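Local coordinates for protein 2-hydroxyisobutyryl-CoA synthetase (Aquincola tertiaricarbonis, PDB 6HDY) that belongs to the ANL superfamily of AMP-binding enzymes, pairing a large AMP-binding domain with a smaller C-terminal domain, at residues 153-158 with 246-251; 259-264 with 270-275; 285-290 with 295-300. One frame throughout, in Å; residues are numbered along the deposited sequence.

Overall arrangement
All three contacts lie in the AMP-binding domain and follow one another along the chain. Contacts 1 and 2 share the five-stranded parallel sheet, where strands 246-249 and 271-274 are neighbours. Helix 141-157 packs by strand 246-249 in contact 1, and helix 258-268 covers strand 271-274 in contact 2. Contact 3 is the hairpin that follows, and a probable hydrogen bond from Gly289 N to Asp274 O ties it to strand 271-274. The centres of contacts 1 and 2 are about 12 Å apart, those of 1 and 3 about 9 Å and those of 2 and 3 about 14 Å. The C-terminal ends of strands 246-249 and 271-274 lead into the 8LQ pocket.

Contact 1: residues 153-158 with 246-251; sequences RIMWGM and CLFFSG. With 8LQ ([[(2~{R},3~{S},4~{R},5~{R})-5-(6-aminopurin-9-yl)-3,4-bis(oxidanyl)oxolan-2-yl]methoxy-oxidanyl-phosphoryl] (3~{S})-3-oxidanylbutanoate), chain C; 3HL ((3S)-3-hydroxybutanoic acid), chain B.
Met155, in the last turn of helix 141-157, and Met158, just past it, meet the ring of Phe248 on strand 246-249. Both contacts are of the Met-aromatic kind. The sulfurs sit on the same side of the ring but near different ends of it. Met158 SD is 4.3 Å from the centroid of the Phe248 ring, in an oblique position 37° off the ring normal. Met155 SD lies farther off, 5.0 Å from that centroid, and is more strongly inclined.

Apolar touching adds to this. Met158 SD rests 3.6 Å from Phe248 CB, at the base of the ring. Met155 SD approaches the far end, 3.9 Å from Phe248 CZ. The bend at Met155 chi3 (62°) sets CG and CE beside Phe248 CZ as well. The Phe248 ring also meets that of Tyr219, and its side chain touches Tyr273.

The polar part lies past the strand end. Ser250 OG is near both 8LQ and 3HL, which overlap in the model, so a bond to either is doubtful. Tyr219 OH also bonds Ser250 OG. Helix packing beside a parallel strand whose C-terminal end leads into a ligand pocket is typical of an alpha/beta sheet.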
loop_
_atom_site.group_PDB
_atom_site.type_symbol
_atom_site.label_atom_id
_atom_site.label_comp_id
_atom_site.label_asym_id
_atom_site.label_seq_id
_atom_site.Cartn_x
_atom_site.Cartn_y
_atom_site.Cartn_z
ATOM N N ARG A 153 -18.963 -3.474 9.601
ATOM C CA ARG A 153 -20.101 -4.265 10.057
ATOM C C ARG A 153 -19.762 -5.766 10.200
ATOM O O ARG A 153 -19.990 -6.361 11.256
ATOM C CB ARG A 153 -21.285 -4.043 9.103
ATOM C CG ARG A 153 -22.395 -5.069 9.209
ATOM C CD ARG A 153 -23.574 -4.622 8.409
ATOM N NE ARG A 153 -24.596 -5.660 8.334
ATOM C CZ ARG A 153 -25.548 -5.701 7.411
ATOM N NH1 ARG A 153 -25.632 -4.748 6.495
ATOM N NH2 ARG A 153 -26.436 -6.682 7.410
ATOM N N ILE A 154 -19.195 -6.345 9.132
ATOM C CA ILE A 154 -18.800 -7.748 9.034
ATOM C C ILE A 154 -17.573 -8.028 9.939
ATOM O O ILE A 154 -17.486 -9.105 10.506
ATOM C CB ILE A 154 -18.567 -8.090 7.530
ATOM C CG1 ILE A 154 -19.879 -7.961 6.729
ATOM C CG2 ILE A 154 -17.971 -9.472 7.361
ATOM C CD1 ILE A 154 -19.699 -7.701 5.248
ATOM N N MET A 155 -16.633 -7.066 10.073
ATOM C CA MET A 155 -15.458 -7.233 10.947
ATOM C C MET A 155 -15.905 -7.252 12.432
ATOM O O MET A 155 -15.334 -7.976 13.242
ATOM C CB MET A 155 -14.420 -6.126 10.678
ATOM C CG MET A 155 -13.536 -6.408 9.468
ATOM S SD MET A 155 -12.534 -4.970 8.975
ATOM C CE MET A 155 -11.545 -4.752 10.429
ATOM N N TRP A 156 -16.953 -6.475 12.761
ATOM C CA TRP A 156 -17.576 -6.454 14.081
ATOM C C TRP A 156 -18.158 -7.866 14.328
ATOM O O TRP A 156 -18.014 -8.404 15.431
ATOM C CB TRP A 156 -18.670 -5.369 14.150
ATOM C CG TRP A 156 -19.411 -5.349 15.455
ATOM C CD1 TRP A 156 -20.352 -6.234 15.876
ATOM C CD2 TRP A 156 -19.262 -4.391 16.508
ATOM N NE1 TRP A 156 -20.753 -5.930 17.151
ATOM C CE2 TRP A 156 -20.116 -4.792 17.560
ATOM C CE3 TRP A 156 -18.479 -3.237 16.672
ATOM C CZ2 TRP A 156 -20.238 -4.064 18.748
ATOM C CZ3 TRP A 156 -18.587 -2.523 17.856
ATOM C CH2 TRP A 156 -19.450 -2.945 18.884
ATOM N N GLY A 157 -18.724 -8.468 13.280
ATOM C CA GLY A 157 -19.257 -9.831 13.315
ATOM C C GLY A 157 -18.226 -10.897 13.653
ATOM O O GLY A 157 -18.581 -11.983 14.135
ATOM N N MET A 158 -16.935 -10.594 13.391
ATOM C CA MET A 158 -15.797 -11.462 13.686
ATOM C C MET A 158 -15.254 -11.195 15.102
ATOM O O MET A 158 -14.261 -11.809 15.520
ATOM C CB MET A 158 -14.690 -11.277 12.650
ATOM C CG MET A 158 -15.140 -11.494 11.219
ATOM S SD MET A 158 -13.774 -11.200 10.063
ATOM C CE MET A 158 -14.481 -11.908 8.517
ATOM N N CYS A 246 -7.613 -13.109 16.398
ATOM C CA CYS A 246 -8.057 -13.637 15.125
ATOM C C CYS A 246 -7.211 -13.185 13.956
ATOM O O CYS A 246 -6.452 -12.218 14.037
ATOM C CB CYS A 246 -9.540 -13.355 14.884
ATOM S SG CYS A 246 -9.882 -11.762 14.101
ATOM N N LEU A 247 -7.350 -13.951 12.870
ATOM C CA LEU A 247 -6.760 -13.744 11.561
ATOM C C LEU A 247 -7.937 -13.954 10.610
ATOM O O LEU A 247 -8.683 -14.914 10.785
ATOM C CB LEU A 247 -5.643 -14.768 11.270
ATOM C CG LEU A 247 -4.443 -14.765 12.218
ATOM C CD1 LEU A 247 -4.600 -15.858 13.282
ATOM C CD2 LEU A 247 -3.135 -14.978 11.445
ATOM N N PHE A 248 -8.154 -13.030 9.676
ATOM C CA PHE A 248 -9.260 -13.132 8.723
ATOM C C PHE A 248 -8.712 -13.008 7.328
ATOM O O PHE A 248 -7.874 -12.161 7.079
ATOM C CB PHE A 248 -10.425 -12.188 9.042
ATOM C CG PHE A 248 -10.232 -10.702 8.824
ATOM C CD1 PHE A 248 -9.502 -9.939 9.730
ATOM C CD2 PHE A 248 -10.913 -10.039 7.799
ATOM C CE1 PHE A 248 -9.380 -8.553 9.559
ATOM C CE2 PHE A 248 -10.794 -8.655 7.634
ATOM C CZ PHE A 248 -10.005 -7.929 8.496
ATOM N N PHE A 249 -9.079 -13.935 6.466
ATOM C CA PHE A 249 -8.460 -14.057 5.151
ATOM C C PHE A 249 -9.428 -14.062 3.999
ATOM O O PHE A 249 -10.558 -14.565 4.106
ATOM C CB PHE A 249 -7.640 -15.395 5.074
ATOM C CG PHE A 249 -6.686 -15.738 6.208
ATOM C CD1 PHE A 249 -5.581 -14.932 6.482
ATOM C CD2 PHE A 249 -6.852 -16.910 6.954
ATOM C CE1 PHE A 249 -4.692 -15.266 7.508
ATOM C CE2 PHE A 249 -5.959 -17.239 7.984
ATOM C CZ PHE A 249 -4.877 -16.429 8.240
ATOM N N SER A 250 -8.916 -13.606 2.858
ATOM C CA SER A 250 -9.589 -13.633 1.563
ATOM C C SER A 250 -8.526 -13.785 0.476
ATOM O O SER A 250 -7.329 -13.640 0.755
ATOM C CB SER A 250 -10.423 -12.371 1.360
ATOM O OG SER A 250 -9.598 -11.289 0.980
ATOM N N GLY A 251 -8.958 -14.115 -0.737
ATOM C CA GLY A 251 -8.051 -14.188 -1.870
ATOM C C GLY A 251 -7.906 -15.536 -2.521
ATOM O O GLY A 251 -7.594 -15.605 -3.708
HETATM N N9 8LQ C . -11.137 -16.331 -3.690
HETATM C C8 8LQ C . -11.196 -15.136 -3.080
HETATM N N7 8LQ C . -11.536 -15.323 -1.809
HETATM C C5 8LQ C . -11.716 -16.642 -1.626
HETATM C C6 8LQ C . -12.011 -17.397 -0.545
HETATM N N6 8LQ C . -12.243 -16.785 0.606
HETATM N N1 8LQ C . -12.109 -18.739 -0.621
HETATM C C2 8LQ C . -11.866 -19.398 -1.828
HETATM N N3 8LQ C . -11.493 -18.611 -2.907
HETATM C C4 8LQ C . -11.459 -17.262 -2.796
HETATM C CAA 8LQ C . -10.352 -8.844 -3.203
HETATM C CAZ 8LQ C . -10.578 -10.127 -2.361
HETATM O OAE 8LQ C . -9.361 -10.503 -1.724
HETATM C CAL 8LQ C . -11.071 -11.313 -3.214
HETATM C CAS 8LQ C . -10.104 -11.589 -4.372
HETATM O OAC 8LQ C . -9.056 -12.195 -4.166
HETATM O OAQ 8LQ C . -10.467 -11.041 -5.588
HETATM P PBC 8LQ C . -9.768 -11.445 -6.969
HETATM O OAH 8LQ C . -8.266 -10.956 -6.814
HETATM O OAD 8LQ C . -10.437 -10.875 -8.153
HETATM O "O5'" 8LQ C . -9.861 -13.022 -7.006
HETATM C "C5'" 8LQ C . -11.157 -13.591 -6.832
HETATM C "C4'" 8LQ C . -11.055 -15.094 -6.858
HETATM O "O4'" 8LQ C . -10.177 -15.535 -5.788
HETATM C "C3'" 8LQ C . -12.383 -15.625 -6.522
HETATM O "O3'" 8LQ C . -13.206 -15.721 -7.719
HETATM C "C2'" 8LQ C . -12.011 -16.994 -5.950
HETATM O "O2'" 8LQ C . -11.619 -17.943 -7.020
HETATM C "C1'" 8LQ C . -10.799 -16.641 -5.119
HETATM C CA 3HL B . -10.272 -10.961 -3.652
HETATM C CB 3HL B . -10.526 -9.505 -4.103
HETATM O OG1 3HL B . -11.374 -8.778 -3.219
HETATM C CG2 3HL B . -9.251 -8.725 -4.210
HETATM C C 3HL B . -10.976 -11.192 -2.338
HETATM O OA 3HL B . -10.589 -10.596 -1.342
HETATM O OB 3HL B . -12.126 -11.910 -2.409
#

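Contact 2: residues 259-264 with 270-275; sequences GVKDRI and AKVYDC. With 8LQ ([[(2~{R},3~{S},4~{R},5~{R})-5-(6-aminopurin-9-yl)-3,4-bis(oxidanyl)oxolan-2-yl]methoxy-oxidanyl-phosphoryl] (3~{S})-3-oxidanylbutanoate), chain C.
Helix 258-268 packs over strand 271-274, and the backbones come nearest at Lys261 and Val272, whose CA atoms are 6.6 Å apart. Val272 points toward the helix and offers one methyl to each of two neighbours. Val272 CG2 meets Ile264 CG2 at 3.8 Å, the two side chains crossing at about a right angle. Val272 CG1 lies 4.0 Å from Lys261 CG. The extended lysine chain slides past the valine in the opposite direction. This brings Lys261 CE within 3.5 Å of Val272 O.

The ammonium group goes on to a salt bridge with Asp295. A nearby water donates to Val272 O at 2.9 Å, and its bond from Lys261 NZ is weak. Ile264 rests on Phe249 as well, so the helix reaches the next strand too.

The end of the strand belongs to the ligand pocket. N6 of 8LQ donates to Asp274 OD1 at 3.1 Å (158°). 8LQ N6 also donates to Cys275 O at 2.8 Å, a more bent bond (135°). Ser256 OG bonds Asp274 OD2 and would help fix the carboxylate. The arrangement is a beta-alpha-beta unit of strand 246-249, helix 258-268 and strand 271-274, with an adenine site at the C-terminal end of strand 271-274.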
loop_
_atom_site.group_PDB
_atom_site.type_symbol
_atom_site.label_atom_id
_atom_site.label_comp_id
_atom_site.label_asym_id
_atom_site.label_seq_id
_atom_site.Cartn_x
_atom_site.Cartn_y
_atom_site.Cartn_z
ATOM N N GLY A 259 -7.061 -29.093 7.193
ATOM C CA GLY A 259 -5.690 -29.053 7.711
ATOM C C GLY A 259 -4.982 -27.708 7.661
ATOM O O GLY A 259 -4.041 -27.471 8.421
ATOM N N VAL A 260 -5.414 -26.820 6.747
ATOM C CA VAL A 260 -4.850 -25.477 6.590
ATOM C C VAL A 260 -5.353 -24.597 7.737
ATOM O O VAL A 260 -4.534 -23.966 8.412
ATOM C CB VAL A 260 -5.113 -24.862 5.176
ATOM C CG1 VAL A 260 -4.589 -23.432 5.081
ATOM C CG2 VAL A 260 -4.490 -25.723 4.078
ATOM N N LYS A 261 -6.693 -24.568 7.972
ATOM C CA LYS A 261 -7.295 -23.758 9.051
ATOM C C LYS A 261 -6.703 -24.139 10.424
ATOM O O LYS A 261 -6.306 -23.257 11.195
ATOM C CB LYS A 261 -8.832 -23.902 9.059
ATOM C CG LYS A 261 -9.511 -22.882 9.972
ATOM C CD LYS A 261 -10.968 -23.198 10.271
ATOM C CE LYS A 261 -11.640 -22.002 10.923
ATOM N NZ LYS A 261 -13.101 -22.207 11.062
ATOM N N ASP A 262 -6.624 -25.460 10.702
ATOM C CA ASP A 262 -6.099 -26.010 11.950
ATOM C C ASP A 262 -4.629 -25.678 12.155
ATOM O O ASP A 262 -4.247 -25.328 13.269
ATOM C CB ASP A 262 -6.384 -27.525 12.045
ATOM C CG ASP A 262 -7.862 -27.872 12.083
ATOM O OD1 ASP A 262 -8.691 -26.945 12.271
ATOM O OD2 ASP A 262 -8.191 -29.064 11.947
ATOM N N ARG A 263 -3.816 -25.729 11.078
ATOM C CA ARG A 263 -2.393 -25.359 11.137
ATOM C C ARG A 263 -2.213 -23.886 11.494
ATOM O O ARG A 263 -1.364 -23.566 12.323
ATOM C CB ARG A 263 -1.656 -25.678 9.818
ATOM C CG ARG A 263 -1.045 -27.081 9.792
ATOM C CD ARG A 263 -0.477 -27.430 8.428
ATOM N NE ARG A 263 -0.036 -28.826 8.356
ATOM C CZ ARG A 263 1.228 -29.216 8.195
ATOM N NH1 ARG A 263 2.196 -28.316 8.056
ATOM N NH2 ARG A 263 1.531 -30.509 8.157
ATOM N N ILE A 264 -3.019 -22.993 10.901
ATOM C CA ILE A 264 -2.925 -21.549 11.159
ATOM C C ILE A 264 -3.379 -21.223 12.596
ATOM O O ILE A 264 -2.630 -20.570 13.323
ATOM C CB ILE A 264 -3.618 -20.673 10.077
ATOM C CG1 ILE A 264 -3.106 -21.034 8.656
ATOM C CG2 ILE A 264 -3.390 -19.175 10.373
ATOM C CD1 ILE A 264 -3.942 -20.512 7.504
ATOM N N ALA A 270 -4.961 -18.506 17.779
ATOM C CA ALA A 270 -6.041 -17.556 17.510
ATOM C C ALA A 270 -7.101 -18.198 16.632
ATOM O O ALA A 270 -6.892 -19.318 16.172
ATOM C CB ALA A 270 -5.465 -16.314 16.822
ATOM N N LYS A 271 -8.241 -17.515 16.416
ATOM C CA LYS A 271 -9.317 -17.999 15.541
ATOM C C LYS A 271 -9.062 -17.533 14.115
ATOM O O LYS A 271 -8.493 -16.464 13.917
ATOM C CB LYS A 271 -10.691 -17.494 16.009
ATOM C CG LYS A 271 -11.242 -18.290 17.185
ATOM C CD LYS A 271 -12.647 -17.867 17.564
ATOM C CE LYS A 271 -13.724 -18.642 16.852
ATOM N NZ LYS A 271 -14.951 -18.720 17.679
ATOM N N VAL A 272 -9.481 -18.342 13.127
ATOM C CA VAL A 272 -9.334 -18.021 11.715
ATOM C C VAL A 272 -10.722 -17.774 11.131
ATOM O O VAL A 272 -11.644 -18.519 11.426
ATOM C CB VAL A 272 -8.526 -19.107 10.942
ATOM C CG1 VAL A 272 -8.757 -19.012 9.431
ATOM C CG2 VAL A 272 -7.035 -19.006 11.255
ATOM N N TYR A 273 -10.880 -16.698 10.340
ATOM C CA TYR A 273 -12.146 -16.407 9.675
ATOM C C TYR A 273 -11.961 -16.370 8.195
ATOM O O TYR A 273 -10.948 -15.863 7.726
ATOM C CB TYR A 273 -12.765 -15.102 10.178
ATOM C CG TYR A 273 -13.104 -15.178 11.645
ATOM C CD1 TYR A 273 -14.002 -16.134 12.123
ATOM C CD2 TYR A 273 -12.445 -14.381 12.573
ATOM C CE1 TYR A 273 -14.290 -16.239 13.480
ATOM C CE2 TYR A 273 -12.749 -14.455 13.932
ATOM C CZ TYR A 273 -13.682 -15.376 14.378
ATOM O OH TYR A 273 -13.959 -15.481 15.715
ATOM N N ASP A 274 -12.934 -16.927 7.465
ATOM C CA ASP A 274 -12.960 -16.948 6.011
ATOM C C ASP A 274 -13.892 -15.823 5.527
ATOM O O ASP A 274 -14.958 -15.605 6.114
ATOM C CB ASP A 274 -13.448 -18.318 5.504
ATOM C CG ASP A 274 -13.201 -18.654 4.032
ATOM O OD1 ASP A 274 -12.286 -18.056 3.421
ATOM O OD2 ASP A 274 -13.859 -19.582 3.520
ATOM N N CYS A 275 -13.442 -15.078 4.499
ATOM C CA CYS A 275 -14.219 -14.036 3.822
ATOM C C CYS A 275 -13.735 -13.900 2.379
ATOM O O CYS A 275 -12.685 -14.435 2.038
ATOM C CB CYS A 275 -14.209 -12.690 4.566
ATOM S SG CYS A 275 -12.621 -11.819 4.556
HETATM N N9 8LQ C . -11.137 -16.331 -3.690
HETATM C C8 8LQ C . -11.196 -15.136 -3.080
HETATM N N7 8LQ C . -11.536 -15.323 -1.809
HETATM C C5 8LQ C . -11.716 -16.642 -1.626
HETATM C C6 8LQ C . -12.011 -17.397 -0.545
HETATM N N6 8LQ C . -12.243 -16.785 0.606
HETATM N N1 8LQ C . -12.109 -18.739 -0.621
HETATM C C2 8LQ C . -11.866 -19.398 -1.828
HETATM N N3 8LQ C . -11.493 -18.611 -2.907
HETATM C C4 8LQ C . -11.459 -17.262 -2.796
HETATM C CAA 8LQ C . -10.352 -8.844 -3.203
HETATM C CAZ 8LQ C . -10.578 -10.127 -2.361
HETATM O OAE 8LQ C . -9.361 -10.503 -1.724
HETATM C CAL 8LQ C . -11.071 -11.313 -3.214
HETATM C CAS 8LQ C . -10.104 -11.589 -4.372
HETATM O OAC 8LQ C . -9.056 -12.195 -4.166
HETATM O OAQ 8LQ C . -10.467 -11.041 -5.588
HETATM P PBC 8LQ C . -9.768 -11.445 -6.969
HETATM O OAH 8LQ C . -8.266 -10.956 -6.814
HETATM O OAD 8LQ C . -10.437 -10.875 -8.153
HETATM O "O5'" 8LQ C . -9.861 -13.022 -7.006
HETATM C "C5'" 8LQ C . -11.157 -13.591 -6.832
HETATM C "C4'" 8LQ C . -11.055 -15.094 -6.858
HETATM O "O4'" 8LQ C . -10.177 -15.535 -5.788
HETATM C "C3'" 8LQ C . -12.383 -15.625 -6.522
HETATM O "O3'" 8LQ C . -13.206 -15.721 -7.719
HETATM C "C2'" 8LQ C . -12.011 -16.994 -5.950
HETATM O "O2'" 8LQ C . -11.619 -17.943 -7.020
HETATM C "C1'" 8LQ C . -10.799 -16.641 -5.119
HETATM O O HOH W 1 -12.469 -20.147 13.695
#

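Contact 3: residues 285-290 with 295-300; sequences MNVAGT and DGMLCW
Ala288 and Leu298 form a hydrogen-bonded antiparallel pair in the beta hairpin of strands 287-288 and 297-299. Val287 and Cys299 form the neighbouring non-hydrogen-bonded pair. Strand 361-362 adds a third member to this sheet.

The tight part is the ladder. Ala288 N donates to Leu298 O at 3.0 Å, in the carbonyl plane. The same oxygen receives a CA-H...O contact from Val287 CA at 3.2 Å. One step on, Trp300 N donates to Asn286 O at 2.8 Å. Val287 and Met297 pack beside the ladder, Val287 CG2 lying 3.8 Å from Met297 SD. The bend at Met297 chi3 (-73°) turns CE back onto Val287 CG2. The side chain of Met297 is about 4 Å from 8LQ, between nearest atoms.

The turn end is looser. No hydrogen bond joins the two segments here. Asp295 is exposed, though its OD1 makes a salt bridge with Lys261 NZ. Gly289 CA passes close to Gly296 O. Beyond it, Thr290 CG2 reaches back to Trp300 CZ2 at 3.8 Å and to Leu298 CD1 at 4.0 Å.

The indole is held in orientation by a bond to the backbone. Trp300 NE1 points in its ring plane at Ala288 O, 3.3 Å away and nearly straight at 168°. Leu298 N also donates to this oxygen, from the opposite face of the carbonyl plane, 74° out of it.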
loop_
_atom_site.group_PDB
_atom_site.type_symbol
_atom_site.label_atom_id
_atom_site.label_comp_id
_atom_site.label_asym_id
_atom_site.label_seq_id
_atom_site.Cartn_x
_atom_site.Cartn_y
_atom_site.Cartn_z
ATOM N N MET A 285 -16.248 -8.728 1.367
ATOM C CA MET A 285 -16.536 -9.449 2.607
ATOM C C MET A 285 -18.038 -9.838 2.669
ATOM O O MET A 285 -18.474 -10.354 3.684
ATOM C CB MET A 285 -16.101 -8.623 3.852
ATOM C CG MET A 285 -14.596 -8.496 3.996
ATOM S SD MET A 285 -14.020 -7.574 5.453
ATOM C CE MET A 285 -14.402 -8.708 6.712
ATOM N N ASN A 286 -18.815 -9.642 1.571
ATOM C CA ASN A 286 -20.248 -10.016 1.471
ATOM C C ASN A 286 -20.484 -11.532 1.743
ATOM O O ASN A 286 -21.607 -11.984 1.966
ATOM C CB ASN A 286 -20.823 -9.581 0.109
ATOM C CG ASN A 286 -20.302 -10.405 -1.045
ATOM O OD1 ASN A 286 -19.166 -10.277 -1.449
ATOM N ND2 ASN A 286 -21.098 -11.311 -1.571
ATOM N N VAL A 287 -19.410 -12.306 1.682
ATOM C CA VAL A 287 -19.367 -13.716 2.076
ATOM C C VAL A 287 -18.284 -13.758 3.157
ATOM O O VAL A 287 -17.147 -13.325 2.901
ATOM C CB VAL A 287 -19.197 -14.774 0.944
ATOM C CG1 VAL A 287 -20.441 -14.849 0.068
ATOM C CG2 VAL A 287 -17.943 -14.529 0.109
ATOM N N ALA A 288 -18.688 -14.091 4.396
ATOM C CA ALA A 288 -17.785 -14.082 5.553
ATOM C C ALA A 288 -18.317 -14.836 6.742
ATOM O O ALA A 288 -19.489 -14.693 7.102
ATOM C CB ALA A 288 -17.467 -12.638 5.983
ATOM N N GLY A 289 -17.414 -15.537 7.413
ATOM C CA GLY A 289 -17.723 -16.228 8.662
ATOM C C GLY A 289 -17.843 -15.246 9.819
ATOM O O GLY A 289 -17.396 -14.088 9.729
ATOM N N THR A 290 -18.516 -15.678 10.899
ATOM C CA THR A 290 -18.703 -14.815 12.079
ATOM C C THR A 290 -18.028 -15.462 13.302
ATOM O O THR A 290 -17.581 -16.594 13.207
ATOM C CB THR A 290 -20.181 -14.453 12.277
ATOM O OG1 THR A 290 -20.872 -15.605 12.743
ATOM C CG2 THR A 290 -20.848 -13.926 11.017
ATOM N N ASP A 295 -17.059 -21.518 11.032
ATOM C CA ASP A 295 -16.695 -22.389 9.910
ATOM C C ASP A 295 -17.403 -21.901 8.640
ATOM O O ASP A 295 -18.599 -21.576 8.656
ATOM C CB ASP A 295 -16.977 -23.876 10.178
ATOM C CG ASP A 295 -16.182 -24.458 11.336
ATOM O OD1 ASP A 295 -14.935 -24.341 11.326
ATOM O OD2 ASP A 295 -16.802 -25.055 12.237
ATOM N N GLY A 296 -16.633 -21.803 7.569
ATOM C CA GLY A 296 -17.160 -21.345 6.298
ATOM C C GLY A 296 -17.547 -19.878 6.319
ATOM O O GLY A 296 -16.952 -19.068 7.048
ATOM N N MET A 297 -18.553 -19.526 5.502
ATOM C CA MET A 297 -18.963 -18.135 5.366
ATOM C C MET A 297 -20.452 -17.988 5.286
ATOM O O MET A 297 -21.110 -18.851 4.742
ATOM C CB MET A 297 -18.356 -17.529 4.081
ATOM C CG MET A 297 -16.837 -17.528 4.047
ATOM S SD MET A 297 -16.102 -16.729 2.589
ATOM C CE MET A 297 -16.442 -17.905 1.341
ATOM N N LEU A 298 -20.980 -16.864 5.771
ATOM C CA LEU A 298 -22.389 -16.523 5.596
ATOM C C LEU A 298 -22.481 -15.593 4.359
ATOM O O LEU A 298 -21.528 -14.880 4.060
ATOM C CB LEU A 298 -22.923 -15.760 6.819
ATOM C CG LEU A 298 -23.014 -16.478 8.179
ATOM C CD1 LEU A 298 -23.877 -15.686 9.120
ATOM C CD2 LEU A 298 -23.498 -17.952 8.046
ATOM N N CYS A 299 -23.623 -15.598 3.672
ATOM C CA CYS A 299 -23.915 -14.738 2.530
ATOM C C CYS A 299 -24.695 -13.569 3.084
ATOM O O CYS A 299 -25.885 -13.712 3.333
ATOM C CB CYS A 299 -24.728 -15.483 1.471
ATOM S SG CYS A 299 -23.930 -16.969 0.830
ATOM N N TRP A 300 -24.031 -12.422 3.296
ATOM C CA TRP A 300 -24.656 -11.202 3.809
ATOM C C TRP A 300 -25.484 -10.579 2.675
ATOM O O TRP A 300 -25.060 -9.639 2.010
ATOM C CB TRP A 300 -23.588 -10.256 4.364
ATOM C CG TRP A 300 -22.815 -10.822 5.516
ATOM C CD1 TRP A 300 -21.965 -11.886 5.489
ATOM C CD2 TRP A 300 -22.747 -10.286 6.848
ATOM N NE1 TRP A 300 -21.411 -12.083 6.733
ATOM C CE2 TRP A 300 -21.859 -11.107 7.584
ATOM C CE3 TRP A 300 -23.343 -9.181 7.491
ATOM C CZ2 TRP A 300 -21.552 -10.863 8.939
ATOM C CZ3 TRP A 300 -23.047 -8.948 8.828
ATOM C CH2 TRP A 300 -22.161 -9.777 9.538
#